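Local coordinates for protein agrin (Gallus gallus, PDB 1PZ7) that carries a calcium-binding laminin G domain in a basal lamina protein whose function is modulated by alternative splicing and calcium binding, at residues N50-I56 / T112-R118; Y77-V83 / K163-Y168. One frame throughout, in Å; residues are numbered along the deposited sequence.

Contact 1 (N50-I56 / T112-R118); sequences NHFELSI and THIKAYR
His51 and Tyr117 face each other as a non-hydrogen-bonded pair of two antiparallel strands in one sheet of the laminin G β-sandwich. Tyr117 CB sits over one face of the His51 imidazole, 3.7 Å from the ring centroid, as a CH-π contact. The tyrosine CG is wedged between its own backbone N and carbonyl carbon (chi1 66°), which leads the phenol away from strand 50-56; the two rings, nearly parallel, are slid apart and barely overlap. On the same surface, the Glu53 chain, extended beyond CG, reaches toward segment 112-118. Its CD lies 3.7 Å from Lys115 CE, the two chains running side by side, while Glu53 OE2 and Lys115 NZ stay beyond salt-bridge range at 4.4 Å.

The opposite surface faces the second sheet and is largely apolar. Leu54 lies alongside Ile114, with Leu54 CD2 3.8 Å from Ile114 CB; the Ile114 CD1 methyl meets Ile56 CD1, also at 3.8 Å. Leu66 and Ile78 of the facing sheet pack on Phe52. Backbone hydrogen bonds run in pairs, from Asn50-Arg118 to Ile56-Thr112.

His113 swings CG away from its own N (chi1 -168°) and spans two neighbours edge-on: ND1 makes a weak bond to Ser55 OG, and NE2 donates in the ring plane to the anti side of Glu53 OE1 at 2.9 Å, a bent bond (132°), the carboxylate standing almost perpendicular to the imidazole.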
loop_
_atom_site.group_PDB
_atom_site.type_symbol
_atom_site.label_atom_id
_atom_site.label_comp_id
_atom_site.label_asym_id
_atom_site.label_seq_id
_atom_site.Cartn_x
_atom_site.Cartn_y
_atom_site.Cartn_z
ATOM N N ASN A 50 6.914 -8.399 3.865
ATOM C CA ASN A 50 5.809 -7.898 3.057
ATOM C C ASN A 50 6.353 -7.663 1.669
ATOM O O ASN A 50 7.475 -7.183 1.521
ATOM C CB ASN A 50 5.272 -6.564 3.572
ATOM C CG ASN A 50 4.573 -6.677 4.904
ATOM O OD1 ASN A 50 3.398 -7.051 4.982
ATOM N ND2 ASN A 50 5.277 -6.329 5.961
ATOM N N HIS A 51 5.566 -7.988 0.652
ATOM C CA HIS A 51 5.966 -7.737 -0.721
ATOM C C HIS A 51 4.774 -7.161 -1.465
ATOM O O HIS A 51 3.686 -7.733 -1.439
ATOM C CB HIS A 51 6.457 -9.015 -1.401
ATOM C CG HIS A 51 7.827 -9.438 -0.972
ATOM N ND1 HIS A 51 8.077 -10.024 0.250
ATOM C CD2 HIS A 51 9.022 -9.365 -1.605
ATOM C CE1 HIS A 51 9.366 -10.294 0.352
ATOM N NE2 HIS A 51 9.963 -9.905 -0.761
ATOM N N PHE A 52 4.987 -6.016 -2.105
ATOM C CA PHE A 52 3.953 -5.348 -2.880
ATOM C C PHE A 52 4.473 -4.995 -4.260
ATOM O O PHE A 52 5.593 -4.508 -4.406
ATOM C CB PHE A 52 3.530 -4.040 -2.204
ATOM C CG PHE A 52 3.064 -4.203 -0.792
ATOM C CD1 PHE A 52 1.838 -4.783 -0.517
ATOM C CD2 PHE A 52 3.841 -3.758 0.261
ATOM C CE1 PHE A 52 1.403 -4.934 0.784
ATOM C CE2 PHE A 52 3.405 -3.897 1.561
ATOM C CZ PHE A 52 2.186 -4.487 1.820
ATOM N N GLU A 53 3.647 -5.231 -5.267
ATOM C CA GLU A 53 3.945 -4.826 -6.628
ATOM C C GLU A 53 2.641 -4.339 -7.199
ATOM O O GLU A 53 1.588 -4.918 -6.929
ATOM C CB GLU A 53 4.450 -5.989 -7.465
ATOM C CG GLU A 53 5.908 -6.333 -7.271
ATOM C CD GLU A 53 6.462 -7.119 -8.445
ATOM O OE1 GLU A 53 6.466 -6.593 -9.584
ATOM O OE2 GLU A 53 6.880 -8.271 -8.234
ATOM N N LEU A 54 2.699 -3.268 -7.978
ATOM C CA LEU A 54 1.498 -2.740 -8.604
ATOM C C LEU A 54 1.875 -1.705 -9.638
ATOM O O LEU A 54 3.010 -1.248 -9.683
ATOM C CB LEU A 54 0.557 -2.116 -7.564
ATOM C CG LEU A 54 1.013 -0.844 -6.837
ATOM C CD1 LEU A 54 -0.177 -0.105 -6.231
ATOM C CD2 LEU A 54 2.041 -1.149 -5.763
ATOM N N SER A 55 0.919 -1.352 -10.482
ATOM C CA SER A 55 1.124 -0.279 -11.428
ATOM C C SER A 55 0.035 0.742 -11.179
ATOM O O SER A 55 -1.110 0.375 -10.924
ATOM C CB SER A 55 1.078 -0.792 -12.860
ATOM O OG SER A 55 2.315 -1.412 -13.182
ATOM N N ILE A 56 0.398 2.019 -11.216
ATOM C CA ILE A 56 -0.574 3.074 -10.997
ATOM C C ILE A 56 -0.423 4.147 -12.050
ATOM O O ILE A 56 0.619 4.271 -12.694
ATOM C CB ILE A 56 -0.464 3.687 -9.573
ATOM C CG1 ILE A 56 0.814 4.511 -9.411
ATOM C CG2 ILE A 56 -0.567 2.598 -8.510
ATOM C CD1 ILE A 56 0.828 5.325 -8.125
ATOM N N THR A 112 2.929 3.525 -14.169
ATOM C CA THR A 112 4.225 3.430 -13.521
ATOM C C THR A 112 4.237 2.255 -12.562
ATOM O O THR A 112 3.322 2.099 -11.744
ATOM C CB THR A 112 4.505 4.722 -12.746
ATOM O OG1 THR A 112 4.400 5.851 -13.626
ATOM C CG2 THR A 112 5.943 4.763 -12.246
ATOM N N HIS A 113 5.286 1.446 -12.651
ATOM C CA HIS A 113 5.421 0.268 -11.812
ATOM C C HIS A 113 6.027 0.624 -10.461
ATOM O O HIS A 113 6.903 1.480 -10.372
ATOM C CB HIS A 113 6.296 -0.767 -12.520
ATOM C CG HIS A 113 6.266 -2.124 -11.889
ATOM N ND1 HIS A 113 5.134 -2.911 -11.868
ATOM C CD2 HIS A 113 7.232 -2.839 -11.265
ATOM C CE1 HIS A 113 5.402 -4.050 -11.255
ATOM N NE2 HIS A 113 6.669 -4.035 -10.885
ATOM N N ILE A 114 5.541 -0.041 -9.416
ATOM C CA ILE A 114 6.051 0.130 -8.063
ATOM C C ILE A 114 6.357 -1.246 -7.495
ATOM O O ILE A 114 5.524 -2.141 -7.557
ATOM C CB ILE A 114 5.016 0.829 -7.154
ATOM C CG1 ILE A 114 4.672 2.220 -7.688
ATOM C CG2 ILE A 114 5.541 0.916 -5.723
ATOM C CD1 ILE A 114 3.498 2.858 -7.000
ATOM N N LYS A 115 7.556 -1.411 -6.952
ATOM C CA LYS A 115 7.939 -2.637 -6.269
ATOM C C LYS A 115 8.431 -2.246 -4.884
ATOM O O LYS A 115 9.400 -1.498 -4.739
ATOM C CB LYS A 115 9.027 -3.380 -7.035
ATOM C CG LYS A 115 9.573 -4.578 -6.286
ATOM C CD LYS A 115 10.622 -5.315 -7.082
ATOM C CE LYS A 115 10.005 -6.146 -8.182
ATOM N NZ LYS A 115 11.039 -6.952 -8.872
ATOM N N ALA A 116 7.751 -2.731 -3.858
ATOM C CA ALA A 116 8.098 -2.376 -2.496
ATOM C C ALA A 116 8.076 -3.614 -1.621
ATOM O O ALA A 116 7.099 -4.363 -1.626
ATOM C CB ALA A 116 7.129 -1.359 -1.982
ATOM N N TYR A 117 9.147 -3.830 -0.868
ATOM C CA TYR A 117 9.185 -4.973 0.024
ATOM C C TYR A 117 9.940 -4.693 1.308
ATOM O O TYR A 117 10.707 -3.730 1.421
ATOM C CB TYR A 117 9.727 -6.224 -0.678
ATOM C CG TYR A 117 11.173 -6.177 -1.114
ATOM C CD1 TYR A 117 11.512 -5.831 -2.415
ATOM C CD2 TYR A 117 12.198 -6.526 -0.242
ATOM C CE1 TYR A 117 12.829 -5.810 -2.829
ATOM C CE2 TYR A 117 13.523 -6.506 -0.649
ATOM C CZ TYR A 117 13.828 -6.148 -1.941
ATOM O OH TYR A 117 15.144 -6.127 -2.344
ATOM N N ARG A 118 9.677 -5.544 2.288
ATOM C CA ARG A 118 10.291 -5.462 3.593
ATOM C C ARG A 118 10.620 -6.876 4.038
ATOM O O ARG A 118 9.796 -7.774 3.897
ATOM C CB ARG A 118 9.336 -4.820 4.600
ATOM C CG ARG A 118 9.867 -4.806 6.033
ATOM C CD ARG A 118 8.821 -4.504 7.090
ATOM N NE ARG A 118 7.833 -5.576 7.167
ATOM C CZ ARG A 118 7.919 -6.652 7.946
ATOM N NH1 ARG A 118 8.960 -6.844 8.747
ATOM N NH2 ARG A 118 6.946 -7.551 7.917
#

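Contact 2 (Y77-V83 / K163-Y168); sequences YIALAIV and KLPKAY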
loop_
_atom_site.group_PDB
_atom_site.type_symbol
_atom_site.label_atom_id
_atom_site.label_comp_id
_atom_site.label_asym_id
_atom_site.label_seq_id
_atom_site.Cartn_x
_atom_site.Cartn_y
_atom_site.Cartn_z
ATOM N N TYR A 77 2.052 -1.074 10.984
ATOM C CA TYR A 77 1.561 -0.834 9.641
ATOM C C TYR A 77 2.701 -0.758 8.657
ATOM O O TYR A 77 3.839 -0.513 9.032
ATOM C CB TYR A 77 0.778 0.485 9.579
ATOM C CG TYR A 77 1.601 1.677 10.003
ATOM C CD1 TYR A 77 2.332 2.408 9.070
ATOM C CD2 TYR A 77 1.675 2.052 11.330
ATOM C CE1 TYR A 77 3.103 3.486 9.457
ATOM C CE2 TYR A 77 2.438 3.125 11.725
ATOM C CZ TYR A 77 3.151 3.835 10.786
ATOM O OH TYR A 77 3.914 4.905 11.200
ATOM N N ILE A 78 2.373 -1.001 7.399
ATOM C CA ILE A 78 3.269 -0.731 6.290
ATOM C C ILE A 78 2.356 -0.112 5.243
ATOM O O ILE A 78 1.253 -0.609 4.987
ATOM C CB ILE A 78 4.029 -1.986 5.792
ATOM C CG1 ILE A 78 5.005 -1.612 4.675
ATOM C CG2 ILE A 78 3.081 -3.067 5.313
ATOM C CD1 ILE A 78 6.064 -2.664 4.445
ATOM N N ALA A 79 2.781 1.011 4.679
ATOM C CA ALA A 79 1.938 1.733 3.747
ATOM C C ALA A 79 2.730 2.349 2.614
ATOM O O ALA A 79 3.914 2.657 2.768
ATOM C CB ALA A 79 1.177 2.819 4.482
ATOM N N LEU A 80 2.054 2.514 1.480
ATOM C CA LEU A 80 2.585 3.222 0.323
ATOM C C LEU A 80 1.717 4.451 0.124
ATOM O O LEU A 80 0.488 4.368 0.188
ATOM C CB LEU A 80 2.525 2.355 -0.930
ATOM C CG LEU A 80 3.340 1.067 -0.869
ATOM C CD1 LEU A 80 3.159 0.249 -2.133
ATOM C CD2 LEU A 80 4.807 1.388 -0.638
ATOM N N ALA A 81 2.342 5.592 -0.125
ATOM C CA ALA A 81 1.599 6.826 -0.317
ATOM C C ALA A 81 2.369 7.735 -1.238
ATOM O O ALA A 81 3.583 7.622 -1.347
ATOM C CB ALA A 81 1.380 7.520 1.015
ATOM N N ILE A 82 1.655 8.632 -1.901
ATOM C CA ILE A 82 2.286 9.673 -2.687
ATOM C C ILE A 82 2.370 10.856 -1.741
ATOM O O ILE A 82 1.347 11.320 -1.248
ATOM C CB ILE A 82 1.440 10.026 -3.917
ATOM C CG1 ILE A 82 1.228 8.793 -4.805
ATOM C CG2 ILE A 82 2.110 11.144 -4.708
ATOM C CD1 ILE A 82 0.257 9.026 -5.959
ATOM N N VAL A 83 3.582 11.310 -1.456
ATOM C CA VAL A 83 3.787 12.427 -0.551
ATOM C C VAL A 83 4.607 13.470 -1.279
ATOM O O VAL A 83 5.755 13.223 -1.648
ATOM C CB VAL A 83 4.523 11.994 0.726
ATOM C CG1 VAL A 83 4.808 13.196 1.614
ATOM C CG2 VAL A 83 3.715 10.941 1.469
ATOM N N LYS A 163 -0.915 11.329 12.975
ATOM C CA LYS A 163 0.510 11.334 13.269
ATOM C C LYS A 163 1.361 11.345 12.003
ATOM O O LYS A 163 2.585 11.316 12.087
ATOM C CB LYS A 163 0.874 10.103 14.110
ATOM C CG LYS A 163 0.801 8.769 13.360
ATOM C CD LYS A 163 1.129 7.599 14.290
ATOM C CE LYS A 163 0.992 6.250 13.610
ATOM N NZ LYS A 163 1.224 5.141 14.583
ATOM N N LEU A 164 0.718 11.379 10.833
ATOM C CA LEU A 164 1.430 11.284 9.560
ATOM C C LEU A 164 1.191 12.469 8.628
ATOM O O LEU A 164 0.287 13.269 8.843
ATOM C CB LEU A 164 0.988 10.007 8.842
ATOM C CG LEU A 164 1.171 8.705 9.618
ATOM C CD1 LEU A 164 0.496 7.571 8.886
ATOM C CD2 LEU A 164 2.630 8.403 9.812
ATOM N N PRO A 165 2.008 12.577 7.582
ATOM C CA PRO A 165 1.776 13.590 6.552
ATOM C C PRO A 165 0.342 13.504 6.021
ATOM O O PRO A 165 -0.245 12.420 5.981
ATOM C CB PRO A 165 2.791 13.223 5.466
ATOM C CG PRO A 165 3.889 12.553 6.200
ATOM C CD PRO A 165 3.218 11.785 7.306
ATOM N N LYS A 166 -0.203 14.640 5.607
ATOM C CA LYS A 166 -1.587 14.719 5.147
ATOM C C LYS A 166 -1.930 13.716 4.053
ATOM O O LYS A 166 -3.077 13.294 3.935
ATOM C CB LYS A 166 -1.913 16.140 4.675
ATOM C CG LYS A 166 -2.455 17.032 5.762
ATOM C CD LYS A 166 -3.798 16.527 6.271
ATOM C CE LYS A 166 -4.339 17.392 7.380
ATOM N NZ LYS A 166 -5.617 16.845 7.922
ATOM N N ALA A 167 -0.941 13.332 3.259
ATOM C CA ALA A 167 -1.173 12.383 2.171
ATOM C C ALA A 167 -1.827 11.096 2.657
ATOM O O ALA A 167 -2.628 10.484 1.947
ATOM C CB ALA A 167 0.141 12.060 1.478
ATOM N N TYR A 168 -1.492 10.677 3.871
ATOM C CA TYR A 168 -2.026 9.430 4.410
ATOM C C TYR A 168 -3.527 9.498 4.732
ATOM O O TYR A 168 -4.173 8.455 4.870
ATOM C CB TYR A 168 -1.199 8.990 5.617
ATOM C CG TYR A 168 0.193 8.592 5.200
ATOM C CD1 TYR A 168 1.193 9.547 5.056
ATOM C CD2 TYR A 168 0.499 7.275 4.900
ATOM C CE1 TYR A 168 2.462 9.192 4.649
ATOM C CE2 TYR A 168 1.760 6.909 4.491
ATOM C CZ TYR A 168 2.746 7.872 4.366
ATOM O OH TYR A 168 4.005 7.508 3.953
HETATM O O HOH W 1 3.996 5.107 13.974
HETATM O O HOH W 2 3.954 5.268 2.735
#
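Tyr168, in the 3-10 segment that begins at Lys166, reaches across to strand 77-83 and lays its ring against the small side chains there. CB carries CG anti to the carbonyl carbon (chi1 -67°), and this turns the ring toward the strand. Tyr168 CD2 is 4.0 Å from Ala81 CB. One step further, Tyr168 CE2 comes to 3.5 Å from Ala81 CB, which stands over one ring face as a CH-π contact, and it meets Ala79 CB at the ring edge. On the other flank Tyr168 CE1 touches Val83 CG2 at 3.8 Å, the two side chains crossing at about a right angle. CZ also lies against the Ala81 methyl. At the tip, OH is hydrogen-bonded to Gln88 OE1 on the adjoining strand 86-92 and to a water, which in turn donates to Ala79 O; Tyr168 OH and Ala79 O are each 2.6 Å from the water. The phenol oxygen thus has two polar partners.

Beside the ring, Ala167 CB presses on Ile82 O at 3.1 Å and also packs on Val83 CG2. Pro165 O accepts a hydrogen bond from Tyr168 N, closing the turn.

At the far end Tyr77 and Lys163 approach from opposite directions, and a water joins Tyr77 OH to Lys163 NZ with 2.8 Å to each. Leu164 CD2 slides past the same hydroxyl, and Tyr77 stacks on Trp67.

The loop before strand 175-181 thereby packs its side chains on the outer surface of one sheet of the laminin G β-sandwich.

Overall arrangement
Contacts 1 and 2 lie on the two facing sheets of the laminin G sandwich, their centres 15 Å apart. Along the chain their segments alternate: 50-56, 77-83, 112-118, 163-168. Contact 1 pairs two strands of one sheet, whereas contact 2 lays a loop on the far side of a strand in the other. They meet through the sandwich interior, where Leu80 CD2 packs on Ala116 CB at 3.8 Å and Ile78 touches Asn50, Phe52 and Arg118. Strand 77-83 therefore works on both sides, Ile78 and Leu80 pointing toward contact 1, Tyr77, Ala79, Ala81 and Val83 toward the loop. The side chains of Arg118 and Tyr77 lie about 8 and 10 Å from the calcium ion; neither is a ligand.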